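PDB 2AE8: imidazoleglycerol-phosphate dehydratase from Staphylococcus aureus subsp. aureus, which catalyses the manganese-dependent dehydration of imidazoleglycerol phosphate to imidazoleacetol phosphate, the sixth step of histidine biosynthesis. Local coordinates for residues Phe156-Val161 with His188-Ile193; Leu142-Ser147 with Glu163-Val168; Leu174-Asp179 with Lys195-Ala200. All blocks are in the same frame, centred on the assembly; numbering follows the deposited sequence. Where two conformers were deposited one is given.

Contact 1. Residues Phe156-Val161 with His188-Ile193; sequences FDTELV and HEIEAI. With MG (magnesium ion), chain T; MG (magnesium ion), chain L.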
# COMPACT_ATOMS: atom_id res chain seq x y z
N PHE B 156 -35.23 -4.22 23.76
CA PHE B 156 -34.39 -3.24 24.48
C PHE B 156 -33.24 -2.68 23.64
O PHE B 156 -32.39 -3.44 23.17
CB PHE B 156 -33.83 -3.92 25.73
CG PHE B 156 -33.13 -3.00 26.69
CD1 PHE B 156 -33.86 -2.14 27.52
CD2 PHE B 156 -31.73 -3.02 26.80
CE1 PHE B 156 -33.22 -1.29 28.42
CE2 PHE B 156 -31.08 -2.18 27.69
CZ PHE B 156 -31.82 -1.32 28.51
N ASP B 157 -33.19 -1.35 23.50
CA ASP B 157 -32.08 -0.66 22.83
C ASP B 157 -30.81 -0.77 23.65
O ASP B 157 -30.71 -0.26 24.75
CB ASP B 157 -32.42 0.81 22.58
CG ASP B 157 -33.49 0.99 21.51
OD1 ASP B 157 -34.27 1.95 21.59
OD2 ASP B 157 -33.54 0.17 20.57
N THR B 158 -29.85 -1.46 23.07
CA THR B 158 -28.61 -1.80 23.68
C THR B 158 -27.74 -0.53 23.98
O THR B 158 -26.93 -0.50 24.93
CB THR B 158 -28.00 -2.83 22.69
OG1 THR B 158 -27.63 -4.06 23.33
CG2 THR B 158 -26.98 -2.26 21.80
N GLU B 159 -27.93 0.53 23.20
CA GLU B 159 -27.27 1.81 23.53
C GLU B 159 -27.65 2.38 24.91
O GLU B 159 -26.97 3.26 25.43
CB GLU B 159 -27.48 2.87 22.43
CG GLU B 159 -28.89 3.45 22.31
CD GLU B 159 -29.00 4.49 21.20
OE1 GLU B 159 -28.04 4.65 20.39
OE2 GLU B 159 -30.06 5.17 21.12
N LEU B 160 -28.72 1.84 25.51
CA LEU B 160 -29.19 2.30 26.82
C LEU B 160 -28.29 1.83 27.94
O LEU B 160 -28.29 2.42 29.00
CB LEU B 160 -30.60 1.78 27.10
CG LEU B 160 -31.67 2.42 26.21
CD1 LEU B 160 -33.01 1.74 26.46
CD2 LEU B 160 -31.72 3.92 26.44
N VAL B 161 -27.55 0.75 27.70
CA VAL B 161 -26.66 0.20 28.73
C VAL B 161 -25.63 1.25 29.19
O VAL B 161 -25.45 1.51 30.40
CB VAL B 161 -25.96 -1.08 28.23
CG1 VAL B 161 -24.92 -1.55 29.22
CG2 VAL B 161 -26.96 -2.17 27.95
N HIS B 188 -25.24 -11.87 26.86
CA HIS B 188 -24.12 -12.24 27.69
C HIS B 188 -23.23 -11.04 28.00
O HIS B 188 -22.71 -10.90 29.11
CB HIS B 188 -23.26 -13.31 27.00
CG HIS B 188 -23.92 -14.64 26.92
ND1 HIS B 188 -23.37 -15.70 26.23
CD2 HIS B 188 -25.10 -15.10 27.42
CE1 HIS B 188 -24.17 -16.75 26.33
NE2 HIS B 188 -25.23 -16.41 27.04
N GLU B 189 -23.04 -10.18 26.99
CA GLU B 189 -22.17 -9.02 27.12
C GLU B 189 -22.72 -8.08 28.19
O GLU B 189 -22.00 -7.65 29.09
CB GLU B 189 -22.07 -8.29 25.78
CG GLU B 189 -21.12 -8.94 24.76
CD GLU B 189 -21.34 -8.42 23.33
OE1 GLU B 189 -22.17 -7.50 23.10
OE2 GLU B 189 -20.71 -8.99 22.41
N ILE B 190 -23.98 -7.71 28.06
CA ILE B 190 -24.62 -6.84 29.01
C ILE B 190 -24.69 -7.48 30.41
O ILE B 190 -24.43 -6.83 31.41
CB ILE B 190 -26.03 -6.47 28.52
CG1 ILE B 190 -25.91 -5.73 27.17
CG2 ILE B 190 -26.74 -5.60 29.55
CD1 ILE B 190 -27.22 -5.63 26.38
N GLU B 191 -25.05 -8.76 30.45
CA GLU B 191 -25.14 -9.46 31.73
C GLU B 191 -23.81 -9.53 32.46
O GLU B 191 -23.75 -9.24 33.66
CB GLU B 191 -25.76 -10.85 31.55
CG GLU B 191 -25.88 -11.63 32.84
CD GLU B 191 -26.99 -12.68 32.80
OE1 GLU B 191 -27.69 -12.81 31.77
OE2 GLU B 191 -27.15 -13.38 33.81
N ALA B 192 -22.73 -9.90 31.77
CA ALA B 192 -21.39 -9.89 32.38
C ALA B 192 -21.04 -8.51 32.94
O ALA B 192 -20.49 -8.40 34.04
CB ALA B 192 -20.32 -10.36 31.36
N ILE B 193 -21.36 -7.45 32.19
CA ILE B 193 -21.09 -6.08 32.65
C ILE B 193 -21.90 -5.72 33.93
O ILE B 193 -21.35 -5.18 34.89
CB ILE B 193 -21.39 -5.04 31.54
CG1 ILE B 193 -20.36 -5.16 30.39
CG2 ILE B 193 -21.42 -3.60 32.12
CD1 ILE B 193 -20.79 -4.39 29.15
MG MG T . -26.80 -17.73 27.76
MG MG L . -29.74 -13.26 31.59
O HOH W 1 -27.53 -16.34 29.70
O HOH W 2 -26.47 -19.08 26.02
O HOH W 3 -25.46 -19.20 28.49
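I190 presses inward on T158 and V161 from a helical turn whose other residues hold two different magnesium ions. Its terminal methyl CD1 meets the hydroxyl, not the methyl, of T158, with T158 OG1 and I190 CD1 3.5 Å apart. T158 chi1 (-127°) is nearly eclipsed, and at this rotation OG1 is the atom that faces I190. One turn further on, V161 turns a single methyl to the isoleucine: CG2 of V161 lies 3.8 Å from CG1 of I190 and is just as near the other outer carbons of that side chain, so the whole branched end packs round one methyl. No hydrogen bond crosses, and all three residues are buried. V161 is in the first turn of helix 159-171, T158 in the turn leading into it and I190 in helix 186-205, all part of a beta-alpha-beta sandwich built by duplication of a half-domain. On the metal side of helix 186-205, H188 NE2 binds one magnesium at 2.2 Å, in a shell completed by three waters and by H91 and E95 of a neighbouring subunit. E191, its CG anti to the backbone N (chi1 -180°) and its chain extended beyond, carries OE1 to 2.1 Å from a second magnesium, shared with H187 and with H92 of that same neighbour. E127 accepts a hydrogen bond from H188 ND1, which fixes the imidazole's rotation behind the metal.

Contact 2. Residues Leu142-Ser147 with Glu163-Val168; sequences LSFNAS and EFFRAV
A beta-alpha-beta crossover supplies this contact: L142 on its first strand, 141-145, lies against F165 and R166 of the connecting helix, 159-171. Over the short segments the strand and helix axes approach to 9.3 Å and run almost antiparallel, at 165°. L142 does most of the touching with one methyl. With CG anti to the backbone N (chi1 174°), the leucine reaches out from the strand until its CD2 rests 3.6 Å from the R166 backbone N, against the helix main chain itself, with CB of R166 alongside at 4.0 Å. Two residues along the strand, F144 sends its ring toward the same helix. Its CE1 comes within 4.4 Å of CD2 of F165, which lies near the plane of the F144 ring at its edge, a loose aromatic meeting and no stack. The F165 ring leads on into the interior, meeting F194 and standing edge-to-face with F197, both on helix 186-205, while CD2 of F164 sits 4.0 Å above the centre of one of its faces. At the outer margin R166 was modelled in two conformers; in the one given it is salt-bridged to E162, and its approach to E163 involves charge alone. S143 and N145, alternating with L142 and F144, point to the other side of the strand, where N145 ND2 donates to S143 OG over 2.9 Å, nearly straight at 163° and close to the amide plane. There they pack on R182 of another subunit. An apolar strand face laid on an antiparallel helix, before the chain returns in the parallel strand 175-182, is the usual first half of a beta-alpha-beta unit.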
# COMPACT_ATOMS: atom_id res chain seq x y z
N LEU B 142 -16.61 7.97 34.26
CA LEU B 142 -16.85 6.65 33.64
C LEU B 142 -16.04 6.49 32.36
O LEU B 142 -16.14 7.31 31.44
CB LEU B 142 -18.33 6.50 33.27
CG LEU B 142 -18.71 5.23 32.49
CD1 LEU B 142 -18.47 3.92 33.28
CD2 LEU B 142 -20.14 5.32 31.98
N SER B 143 -15.29 5.39 32.30
CA SER B 143 -14.65 4.95 31.06
C SER B 143 -15.36 3.68 30.60
O SER B 143 -15.21 2.62 31.19
CB SER B 143 -13.16 4.72 31.32
OG SER B 143 -12.52 4.29 30.15
N PHE B 144 -16.20 3.82 29.57
CA PHE B 144 -17.04 2.71 29.10
C PHE B 144 -16.46 2.20 27.78
O PHE B 144 -16.46 2.90 26.78
CB PHE B 144 -18.47 3.22 28.87
CG PHE B 144 -19.46 2.13 28.56
CD1 PHE B 144 -20.15 1.49 29.58
CD2 PHE B 144 -19.68 1.72 27.23
CE1 PHE B 144 -21.06 0.47 29.30
CE2 PHE B 144 -20.59 0.71 26.95
CZ PHE B 144 -21.28 0.09 27.99
N ASN B 145 -15.95 0.98 27.79
CA ASN B 145 -15.20 0.46 26.65
C ASN B 145 -15.75 -0.91 26.30
O ASN B 145 -15.20 -1.93 26.72
CB ASN B 145 -13.73 0.31 27.05
CG ASN B 145 -13.15 1.58 27.61
OD1 ASN B 145 -12.82 2.50 26.87
ND2 ASN B 145 -13.05 1.66 28.94
N ALA B 146 -16.89 -0.91 25.62
CA ALA B 146 -17.60 -2.13 25.28
C ALA B 146 -18.43 -1.89 24.02
O ALA B 146 -19.40 -1.12 24.05
CB ALA B 146 -18.51 -2.55 26.44
N SER B 147 -18.05 -2.53 22.92
CA SER B 147 -18.83 -2.47 21.69
C SER B 147 -19.74 -3.67 21.71
O SER B 147 -19.29 -4.81 21.53
CB SER B 147 -17.91 -2.54 20.47
OG SER B 147 -16.97 -1.48 20.51
N GLU B 163 -25.86 4.51 28.72
CA GLU B 163 -26.62 5.60 29.35
C GLU B 163 -26.96 5.33 30.82
O GLU B 163 -26.91 6.25 31.64
CB GLU B 163 -27.90 5.90 28.57
CG GLU B 163 -27.61 6.24 27.10
CD GLU B 163 -26.51 7.30 26.95
OE1 GLU B 163 -25.41 6.99 26.41
OE2 GLU B 163 -26.73 8.44 27.41
N PHE B 164 -27.27 4.08 31.14
CA PHE B 164 -27.61 3.69 32.52
C PHE B 164 -26.39 3.81 33.41
O PHE B 164 -26.45 4.43 34.48
CB PHE B 164 -28.14 2.25 32.58
CG PHE B 164 -28.41 1.79 33.99
CD1 PHE B 164 -29.57 2.21 34.66
CD2 PHE B 164 -27.51 0.97 34.65
CE1 PHE B 164 -29.83 1.80 35.97
CE2 PHE B 164 -27.76 0.56 35.97
CZ PHE B 164 -28.92 0.98 36.63
N PHE B 165 -25.26 3.25 32.97
CA PHE B 165 -24.04 3.29 33.74
C PHE B 165 -23.45 4.68 33.94
O PHE B 165 -22.93 4.98 35.02
CB PHE B 165 -23.01 2.26 33.25
CG PHE B 165 -23.37 0.86 33.64
CD1 PHE B 165 -23.35 0.48 34.98
CD2 PHE B 165 -23.82 -0.06 32.70
CE1 PHE B 165 -23.72 -0.81 35.37
CE2 PHE B 165 -24.19 -1.36 33.08
CZ PHE B 165 -24.14 -1.73 34.42
N ARG B 166 -23.57 5.52 32.91
CA ARG B 166 -23.20 6.93 33.00
C ARG B 166 -24.02 7.66 34.06
O ARG B 166 -23.47 8.41 34.86
CB ARG B 166 -23.34 7.61 31.63
CG ARG B 166 -22.99 9.10 31.62
CD ARG B 166 -22.00 9.49 30.51
NE ARG B 166 -22.58 9.42 29.16
CZ ARG B 166 -22.09 8.69 28.16
NH1 ARG B 166 -22.69 8.72 26.98
NH2 ARG B 166 -21.00 7.94 28.33
N ALA B 167 -25.33 7.42 34.08
CA ALA B 167 -26.24 8.05 35.05
C ALA B 167 -25.91 7.62 36.49
O ALA B 167 -25.81 8.45 37.38
CB ALA B 167 -27.71 7.74 34.70
N VAL B 168 -25.71 6.32 36.69
CA VAL B 168 -25.38 5.78 38.01
C VAL B 168 -24.01 6.27 38.53
O VAL B 168 -23.89 6.77 39.64
CB VAL B 168 -25.39 4.24 38.02
CG1 VAL B 168 -24.81 3.69 39.32
CG2 VAL B 168 -26.81 3.70 37.76

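Contact 3. Residues Leu174-Asp179 with Lys195-Ala200; sequences LTTHID and KAFSRA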
# COMPACT_ATOMS: atom_id res chain seq x y z
N LEU B 174 -18.70 7.98 41.55
CA LEU B 174 -17.71 6.90 41.45
C LEU B 174 -16.78 7.16 40.27
O LEU B 174 -17.17 7.81 39.31
CB LEU B 174 -18.38 5.53 41.22
CG LEU B 174 -19.58 5.17 42.11
CD1 LEU B 174 -20.28 3.91 41.57
CD2 LEU B 174 -19.13 4.96 43.56
N THR B 175 -15.55 6.65 40.36
CA THR B 175 -14.71 6.51 39.17
C THR B 175 -14.86 5.04 38.77
O THR B 175 -14.63 4.14 39.59
CB THR B 175 -13.23 6.84 39.45
OG1 THR B 175 -13.13 8.19 39.91
CG2 THR B 175 -12.39 6.69 38.18
N THR B 176 -15.29 4.79 37.53
CA THR B 176 -15.55 3.41 37.09
C THR B 176 -15.00 3.16 35.68
O THR B 176 -15.21 3.98 34.80
CB THR B 176 -17.08 3.10 37.14
OG1 THR B 176 -17.53 3.20 38.50
CG2 THR B 176 -17.39 1.69 36.60
N HIS B 177 -14.28 2.05 35.51
CA HIS B 177 -13.85 1.60 34.18
C HIS B 177 -14.55 0.28 33.86
O HIS B 177 -14.40 -0.70 34.59
CB HIS B 177 -12.32 1.42 34.12
CG HIS B 177 -11.57 2.72 34.04
ND1 HIS B 177 -10.71 3.02 33.01
CD2 HIS B 177 -11.57 3.81 34.85
CE1 HIS B 177 -10.21 4.23 33.17
NE2 HIS B 177 -10.71 4.73 34.29
N ILE B 178 -15.31 0.28 32.77
CA ILE B 178 -15.98 -0.92 32.28
C ILE B 178 -15.30 -1.35 30.97
O ILE B 178 -15.19 -0.55 30.03
CB ILE B 178 -17.49 -0.66 32.04
CG1 ILE B 178 -18.20 -0.40 33.40
CG2 ILE B 178 -18.12 -1.82 31.26
CD1 ILE B 178 -19.66 -0.03 33.29
N ASP B 179 -14.87 -2.61 30.92
CA ASP B 179 -14.15 -3.14 29.76
C ASP B 179 -14.73 -4.49 29.36
O ASP B 179 -14.76 -5.42 30.17
CB ASP B 179 -12.65 -3.33 30.09
CG ASP B 179 -11.85 -2.03 30.00
OD1 ASP B 179 -11.63 -1.55 28.87
OD2 ASP B 179 -11.39 -1.50 31.06
N LYS B 195 -23.20 -7.89 36.10
CA LYS B 195 -22.68 -8.73 37.17
C LYS B 195 -21.36 -8.19 37.74
O LYS B 195 -21.20 -8.07 38.96
CB LYS B 195 -22.51 -10.20 36.74
CG LYS B 195 -23.84 -10.99 36.53
CD LYS B 195 -23.60 -12.49 36.18
CE LYS B 195 -22.76 -13.23 37.25
NZ LYS B 195 -22.76 -14.73 37.05
N ALA B 196 -20.42 -7.85 36.86
CA ALA B 196 -19.13 -7.36 37.29
C ALA B 196 -19.22 -6.01 38.00
O ALA B 196 -18.57 -5.82 39.00
CB ALA B 196 -18.16 -7.27 36.10
N PHE B 197 -20.00 -5.07 37.46
CA PHE B 197 -20.14 -3.78 38.12
C PHE B 197 -20.72 -3.94 39.54
O PHE B 197 -20.23 -3.34 40.49
CB PHE B 197 -21.06 -2.84 37.33
CG PHE B 197 -21.36 -1.55 38.06
CD1 PHE B 197 -20.44 -0.51 38.06
CD2 PHE B 197 -22.56 -1.40 38.77
CE1 PHE B 197 -20.71 0.68 38.74
CE2 PHE B 197 -22.83 -0.22 39.47
CZ PHE B 197 -21.90 0.83 39.44
N SER B 198 -21.79 -4.73 39.65
CA SER B 198 -22.49 -4.95 40.93
C SER B 198 -21.53 -5.54 41.96
O SER B 198 -21.49 -5.08 43.09
CB SER B 198 -23.63 -5.94 40.75
OG SER B 198 -24.50 -5.51 39.75
N ARG B 199 -20.79 -6.56 41.55
CA ARG B 199 -19.88 -7.23 42.45
C ARG B 199 -18.75 -6.30 42.87
O ARG B 199 -18.43 -6.23 44.04
CB ARG B 199 -19.32 -8.50 41.83
CG ARG B 199 -20.33 -9.62 41.75
CD ARG B 199 -19.64 -10.94 42.03
NE ARG B 199 -20.56 -11.84 42.72
CZ ARG B 199 -20.22 -12.71 43.67
NH1 ARG B 199 -18.95 -12.83 44.07
NH2 ARG B 199 -21.15 -13.46 44.21
N ALA B 200 -18.17 -5.59 41.91
CA ALA B 200 -17.10 -4.62 42.19
C ALA B 200 -17.59 -3.53 43.14
O ALA B 200 -16.87 -3.14 44.07
CB ALA B 200 -16.59 -3.98 40.88
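The strand 175-179 runs alongside helix 195-200, broadly opposite in direction, with the T176 and F197 CA atoms 8.6 Å apart. On the helix side F197 alone makes the contact. Its CG is anti to the backbone N (chi1 173°), which swings the ring off the helix toward the sheet, and the ring presents an edge to the strand. T176 meets one part of this edge: its methyl CG2 lies 4.0 Å from CD1 of F197, near the ring plane, and the two side chains stand at about a right angle. The threonine hydroxyl is hardly further off, with OG1 of T176 at 4.1 Å from CE1 of F197. L174, just ahead of the strand, reaches the end of the ring, where its CD1 is 4.1 Å from CZ of F197 and again close to the ring plane. These are van der Waals contacts at relaxed distances, and all three side chains are buried. Around the phenylalanine, V168 and V169 of helix 159-171 pack on it, and F70 comes in from helix 61-74. H177 and D179, alternating with T176, point to the far side of the strand and bond to R182 of another subunit, D179 by a salt bridge. The helix's outward side carries K195, which probably helps bind substrate and is hydrogen-bonded to Y118 of yet another subunit. A phenylalanine of helix 186-205 packed by its edge on the sheet, with helices 159-171 and 61-74 around it, belongs to the helix-on-sheet interior of a beta-alpha-beta sandwich.

Overall arrangement
All three contacts lie in the second half of the chain, where helices 159-171 and 186-205 lie against a sheet containing the neighbouring strands 141-145 and 175-182. Contact 2 closes before contact 3 opens, while the segments of contact 1 alternate with those of both. Centres of contacts 2 and 3 are 9 Å apart, those of 1 and 2 are 10 Å, and those of 1 and 3 are 14 Å. Contact 1 shares helix 159-171 with contact 2 and helix 186-205 with contact 3, and its I193 packs on F165 and I178. The metal-bearing helix is thereby tied to the sheet, whose opposite side meets another subunit in the 24-chain assembly.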